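Local coordinates for protein importin subunit beta-1 (PDB 5OWU) that carries proteins into the nucleus as the beta subunit of importin, pairing with importin alpha, which recognises the classical nuclear localization signal of the cargo, at residues K699-S704 and V750-D756; S177-L181 and I212-R218. One frame throughout, in Å; residues are numbered along the deposited sequence.

Contact 1 of 2, residues K699-S704 and V750-D756; sequences KPAVLS and VLEAVLD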
loop_
_atom_site.group_PDB
_atom_site.type_symbol
_atom_site.label_atom_id
_atom_site.label_comp_id
_atom_site.label_asym_id
_atom_site.label_seq_id
_atom_site.Cartn_x
_atom_site.Cartn_y
_atom_site.Cartn_z
ATOM N N LYS A 699 0.496 -15.906 10.600
ATOM C CA LYS A 699 -0.667 -15.983 11.481
ATOM C C LYS A 699 -1.979 -16.087 10.708
ATOM O O LYS A 699 -2.746 -17.033 10.959
ATOM C CB LYS A 699 -0.661 -14.784 12.436
ATOM C CG LYS A 699 -1.934 -14.600 13.241
ATOM C CD LYS A 699 -1.658 -13.878 14.561
ATOM C CE LYS A 699 -2.851 -13.051 15.008
ATOM N NZ LYS A 699 -2.813 -12.717 16.465
ATOM N N PRO A 700 -2.305 -15.185 9.779
ATOM C CA PRO A 700 -3.574 -15.348 9.046
ATOM C C PRO A 700 -3.668 -16.665 8.289
ATOM O O PRO A 700 -4.704 -17.344 8.355
ATOM C CB PRO A 700 -3.597 -14.129 8.106
ATOM C CG PRO A 700 -2.194 -13.598 8.096
ATOM C CD PRO A 700 -1.612 -13.937 9.419
ATOM N N ALA A 701 -2.602 -17.062 7.591
ATOM C CA ALA A 701 -2.622 -18.311 6.838
ATOM C C ALA A 701 -3.048 -19.479 7.723
ATOM O O ALA A 701 -3.997 -20.209 7.406
ATOM C CB ALA A 701 -1.246 -18.572 6.227
ATOM N N VAL A 702 -2.382 -19.643 8.864
ATOM C CA VAL A 702 -2.728 -20.747 9.755
ATOM C C VAL A 702 -4.184 -20.634 10.190
ATOM O O VAL A 702 -4.935 -21.618 10.153
ATOM C CB VAL A 702 -1.762 -20.789 10.950
ATOM C CG1 VAL A 702 -2.177 -21.858 11.947
ATOM C CG2 VAL A 702 -0.357 -21.067 10.446
ATOM N N LEU A 703 -4.627 -19.433 10.567
ATOM C CA LEU A 703 -6.023 -19.299 10.962
ATOM C C LEU A 703 -6.926 -19.811 9.848
ATOM O O LEU A 703 -7.801 -20.659 10.076
ATOM C CB LEU A 703 -6.342 -17.843 11.313
ATOM C CG LEU A 703 -5.679 -17.283 12.579
ATOM C CD1 LEU A 703 -6.019 -15.811 12.746
ATOM C CD2 LEU A 703 -6.083 -18.051 13.829
ATOM N N SER A 704 -6.664 -19.376 8.612
ATOM C CA SER A 704 -7.530 -19.782 7.515
ATOM C C SER A 704 -7.527 -21.293 7.357
ATOM O O SER A 704 -8.577 -21.898 7.104
ATOM C CB SER A 704 -7.097 -19.107 6.215
ATOM O OG SER A 704 -7.238 -17.708 6.319
ATOM N N VAL A 750 -5.779 -10.427 9.145
ATOM C CA VAL A 750 -6.044 -11.309 10.280
ATOM C C VAL A 750 -7.542 -11.547 10.429
ATOM O O VAL A 750 -7.991 -12.687 10.598
ATOM C CB VAL A 750 -5.426 -10.724 11.565
ATOM C CG1 VAL A 750 -5.737 -11.605 12.782
ATOM C CG2 VAL A 750 -3.917 -10.576 11.403
ATOM N N LEU A 751 -8.343 -10.481 10.358
ATOM C CA LEU A 751 -9.786 -10.642 10.521
ATOM C C LEU A 751 -10.385 -11.466 9.384
ATOM O O LEU A 751 -11.291 -12.281 9.610
ATOM C CB LEU A 751 -10.462 -9.272 10.615
ATOM C CG LEU A 751 -10.105 -8.455 11.863
ATOM C CD1 LEU A 751 -10.669 -7.042 11.778
ATOM C CD2 LEU A 751 -10.608 -9.144 13.131
ATOM N N GLU A 752 -9.891 -11.279 8.159
ATOM C CA GLU A 752 -10.356 -12.101 7.045
ATOM C C GLU A 752 -10.057 -13.578 7.296
ATOM O O GLU A 752 -10.884 -14.451 6.991
ATOM C CB GLU A 752 -9.711 -11.630 5.739
ATOM C CG GLU A 752 -10.243 -10.293 5.245
ATOM C CD GLU A 752 -9.506 -9.761 4.033
ATOM O OE1 GLU A 752 -8.356 -10.185 3.787
ATOM O OE2 GLU A 752 -10.084 -8.907 3.331
ATOM N N ALA A 753 -8.877 -13.875 7.858
ATOM C CA ALA A 753 -8.541 -15.260 8.183
ATOM C C ALA A 753 -9.439 -15.807 9.284
ATOM O O ALA A 753 -9.813 -16.988 9.259
ATOM C CB ALA A 753 -7.077 -15.371 8.604
ATOM N N VAL A 754 -9.782 -14.977 10.271
ATOM C CA VAL A 754 -10.710 -15.430 11.302
ATOM C C VAL A 754 -12.049 -15.781 10.665
ATOM O O VAL A 754 -12.664 -16.805 10.994
ATOM C CB VAL A 754 -10.848 -14.367 12.411
ATOM C CG1 VAL A 754 -11.986 -14.714 13.380
ATOM C CG2 VAL A 754 -9.531 -14.245 13.180
ATOM N N LEU A 755 -12.504 -14.960 9.713
ATOM C CA LEU A 755 -13.740 -15.279 9.001
ATOM C C LEU A 755 -13.642 -16.632 8.303
ATOM O O LEU A 755 -14.579 -17.440 8.374
ATOM C CB LEU A 755 -14.069 -14.174 7.997
ATOM C CG LEU A 755 -15.337 -14.364 7.156
ATOM C CD1 LEU A 755 -16.561 -14.627 8.022
ATOM C CD2 LEU A 755 -15.549 -13.128 6.276
ATOM N N ASP A 756 -12.517 -16.898 7.623
ATOM C CA ASP A 756 -12.307 -18.224 7.034
ATOM C C ASP A 756 -12.463 -19.317 8.090
ATOM O O ASP A 756 -13.154 -20.325 7.877
ATOM C CB ASP A 756 -10.908 -18.327 6.410
ATOM C CG ASP A 756 -10.768 -17.548 5.115
ATOM O OD1 ASP A 756 -11.794 -17.232 4.487
ATOM O OD2 ASP A 756 -9.615 -17.280 4.720
#
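Ala753 is the small bump at the centre of this helix pair: its CB sits in a shallow hollow on helix 698-713 formed by Pro700, Leu703 and Ser704. It lies 3.7 Å from Pro700 CB and equally far from Leu703 CB, and comes within 3.1 Å of Pro700 O. With only a methyl group at the middle, the nearly parallel segments (11°) approach to 7.7 Å between axes. On one flank Leu703 reaches across, its CD1 3.9 Å from Val754 CG2, the two side chains side by side and pointing the same way. Val750 turns CG1 away from its own backbone N (chi1 178°), which brings that methyl against Lys699 CE at 3.9 Å. On the other flank Ser704 OG donates to the anti lone pair of Asp756 OD2 (2.9 Å) and also rests against the Ala753 methyl. Replacing Ser704 with alanine would probably leave the Asp756 carboxylate without this donor and its end freer to turn. Ala731 of helix 718-732 touches Leu703, Val750 and Val754. The close parallel packing of helices from HEAT 16 and HEAT 17 is characteristic of stacking between successive repeats in an alpha-solenoid.

Contact 2 of 2, residues S177-L181 and I212-R218; sequences SNNIL and IKNNMER
Ser177 and Ile212 bring the two backbones closest, their CA atoms 5.7 Å apart, where the first turn of helix 177-188 faces the start of the short helix 213-216. Ile212 occupies the N-cap position of that short helix, and Arg218 the N-cap position of the next one. From Asn178 to Asn215 the CA separation is already 7.3 Å, and side chains bridge the interval.

Asn215 is central. Its amide carries OD1 to Ser177 OG, 2.8 Å away, although the serine proton may instead go to Val174 O. At its other end, ND2 donates to Asn178 OD1 over 2.8 Å; the donor lies in the carbonyl plane of Asn178, but the N-H...O angle of 134° makes the bond distinctly bent. The two amides are almost perpendicular, at 82°. Arg218 NH1 gives the same oxygen a second, straighter bond of 3.1 Å, with Asn178 OD1 at the edge of the guanidinium. The arginine chain runs extended from CG to NE, which lets it span the gap from the far end of the segment. Beneath the polar groups, Leu181 CD1 presses on the Asn215 amide, 3.5 Å from CG, and on Ile212 CG2 at 4.0 Å. Ile212 also packs on Tyr255 and Leu225.

Glu221 completes the network, accepting from Asn215 ND2 and forming a salt bridge with Arg218 NH1. A chain of another protein packs on Asn178, Leu181 and Arg218. Two donors thus grip Asn178 OD1, while the buried Asn215 amide is fixed through ND2, and Ser177 OG may hold its oxygen end as well. The positive charge of Arg218 would probably polarise the Asn178 carbonyl, and Glu221 would offset that charge. Polar bonds from Asn178, with Leu181 packing beneath, tie the first turn of helix 177-188 to segment 212-218.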
loop_
_atom_site.group_PDB
_atom_site.type_symbol
_atom_site.label_atom_id
_atom_site.label_comp_id
_atom_site.label_asym_id
_atom_site.label_seq_id
_atom_site.Cartn_x
_atom_site.Cartn_y
_atom_site.Cartn_z
ATOM N N SER A 177 -0.582 23.928 19.959
ATOM C CA SER A 177 -0.524 24.299 18.545
ATOM C C SER A 177 -0.183 25.777 18.364
ATOM O O SER A 177 0.688 26.131 17.552
ATOM C CB SER A 177 -1.845 23.944 17.856
ATOM O OG SER A 177 -2.952 24.558 18.487
ATOM N N ASN A 178 -0.832 26.658 19.129
ATOM C CA ASN A 178 -0.548 28.084 18.989
ATOM C C ASN A 178 0.960 28.318 18.983
ATOM O O ASN A 178 1.529 28.809 18.000
ATOM C CB ASN A 178 -1.219 28.886 20.115
ATOM C CG ASN A 178 -2.738 28.889 20.026
ATOM O OD1 ASN A 178 -3.320 28.599 18.983
ATOM N ND2 ASN A 178 -3.386 29.246 21.129
ATOM N N ASN A 179 1.637 27.882 20.051
ATOM C CA ASN A 179 3.059 28.189 20.178
ATOM C C ASN A 179 3.874 27.451 19.127
ATOM O O ASN A 179 4.822 28.013 18.558
ATOM C CB ASN A 179 3.539 27.840 21.582
ATOM C CG ASN A 179 3.063 28.835 22.607
ATOM O OD1 ASN A 179 3.055 30.035 22.346
ATOM N ND2 ASN A 179 2.646 28.346 23.771
ATOM N N ILE A 180 3.490 26.214 18.814
ATOM C CA ILE A 180 4.182 25.501 17.748
ATOM C C ILE A 180 4.146 26.344 16.483
ATOM O O ILE A 180 5.187 26.643 15.881
ATOM C CB ILE A 180 3.560 24.107 17.543
ATOM C CG1 ILE A 180 3.850 23.234 18.767
ATOM C CG2 ILE A 180 4.078 23.444 16.252
ATOM C CD1 ILE A 180 3.193 21.867 18.726
ATOM N N LEU A 181 2.959 26.842 16.127
ATOM C CA LEU A 181 2.864 27.615 14.896
ATOM C C LEU A 181 3.706 28.872 14.992
ATOM O O LEU A 181 4.442 29.207 14.051
ATOM C CB LEU A 181 1.408 27.941 14.579
ATOM C CG LEU A 181 0.654 26.799 13.897
ATOM C CD1 LEU A 181 -0.815 27.144 13.771
ATOM C CD2 LEU A 181 1.245 26.472 12.515
ATOM N N ILE A 212 -3.185 21.232 13.969
ATOM C CA ILE A 212 -3.549 22.641 13.964
ATOM C C ILE A 212 -4.986 22.848 13.487
ATOM O O ILE A 212 -5.326 23.926 13.024
ATOM C CB ILE A 212 -2.550 23.466 13.128
ATOM C CG1 ILE A 212 -2.664 23.148 11.633
ATOM C CG2 ILE A 212 -1.118 23.193 13.590
ATOM C CD1 ILE A 212 -1.885 24.104 10.747
ATOM N N LYS A 213 -5.841 21.825 13.603
ATOM C CA LYS A 213 -7.244 21.981 13.219
ATOM C C LYS A 213 -7.859 23.214 13.868
ATOM O O LYS A 213 -8.499 24.036 13.200
ATOM C CB LYS A 213 -8.043 20.736 13.606
ATOM C CG LYS A 213 -7.504 19.429 13.052
ATOM C CD LYS A 213 -8.531 18.703 12.190
ATOM C CE LYS A 213 -8.262 17.201 12.157
ATOM N NZ LYS A 213 -6.862 16.878 11.761
ATOM N N ASN A 214 -7.680 23.357 15.183
ATOM C CA ASN A 214 -8.282 24.482 15.887
ATOM C C ASN A 214 -7.788 25.811 15.336
ATOM O O ASN A 214 -8.556 26.777 15.274
ATOM C CB ASN A 214 -7.997 24.374 17.384
ATOM C CG ASN A 214 -8.670 23.170 18.016
ATOM O OD1 ASN A 214 -9.664 22.660 17.497
ATOM N ND2 ASN A 214 -8.134 22.712 19.139
ATOM N N ASN A 215 -6.526 25.873 14.907
ATOM C CA ASN A 215 -6.007 27.097 14.302
ATOM C C ASN A 215 -6.595 27.319 12.912
ATOM O O ASN A 215 -6.946 28.448 12.555
ATOM C CB ASN A 215 -4.482 27.041 14.226
ATOM C CG ASN A 215 -3.841 26.775 15.568
ATOM O OD1 ASN A 215 -3.653 25.622 15.963
ATOM N ND2 ASN A 215 -3.494 27.843 16.279
ATOM N N MET A 216 -6.712 26.251 12.114
ATOM C CA MET A 216 -7.252 26.377 10.761
ATOM C C MET A 216 -8.724 26.771 10.768
ATOM O O MET A 216 -9.201 27.399 9.815
ATOM C CB MET A 216 -7.051 25.064 9.998
ATOM C CG MET A 216 -5.593 24.742 9.669
ATOM S SD MET A 216 -4.894 25.861 8.431
ATOM C CE MET A 216 -4.178 27.148 9.455
ATOM N N GLU A 217 -9.456 26.429 11.822
ATOM C CA GLU A 217 -10.842 26.861 11.926
ATOM C C GLU A 217 -10.977 28.337 12.277
ATOM O O GLU A 217 -12.104 28.842 12.295
ATOM C CB GLU A 217 -11.573 26.003 12.959
ATOM C CG GLU A 217 -11.667 24.534 12.561
ATOM C CD GLU A 217 -12.251 23.660 13.653
ATOM O OE1 GLU A 217 -12.354 24.128 14.808
ATOM O OE2 GLU A 217 -12.604 22.500 13.351
ATOM N N ARG A 218 -9.877 29.041 12.542
ATOM C CA ARG A 218 -9.900 30.476 12.797
ATOM C C ARG A 218 -9.493 31.192 11.520
ATOM O O ARG A 218 -8.367 31.022 11.045
ATOM C CB ARG A 218 -8.966 30.859 13.944
ATOM C CG ARG A 218 -9.342 30.244 15.275
ATOM C CD ARG A 218 -8.210 30.358 16.281
ATOM N NE ARG A 218 -8.381 29.407 17.372
ATOM C CZ ARG A 218 -7.406 29.008 18.182
ATOM N NH1 ARG A 218 -6.171 29.475 18.034
ATOM N NH2 ARG A 218 -7.667 28.134 19.143
#

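Overall arrangement
Contact 2 comes first along the chain and closes well before contact 1 opens. Their centres are 43 Å apart and their nearest atoms about 24 Å, so the two do not touch and share no helix. Contact 2 joins the first helix of HEAT 5, 177-188, to the short helix 213-216 just after that repeat; contact 1 joins helices 698-713 and 741-764 of HEAT 16 and HEAT 17. The centre of contact 1 is about 19 Å from the centre of the chain, that of contact 2 about 32 Å. In this all-helical superhelix each is a local joint between elements near one another in sequence, and contact 1 is one of the repeat-to-repeat packings that build a solenoid's overall curve.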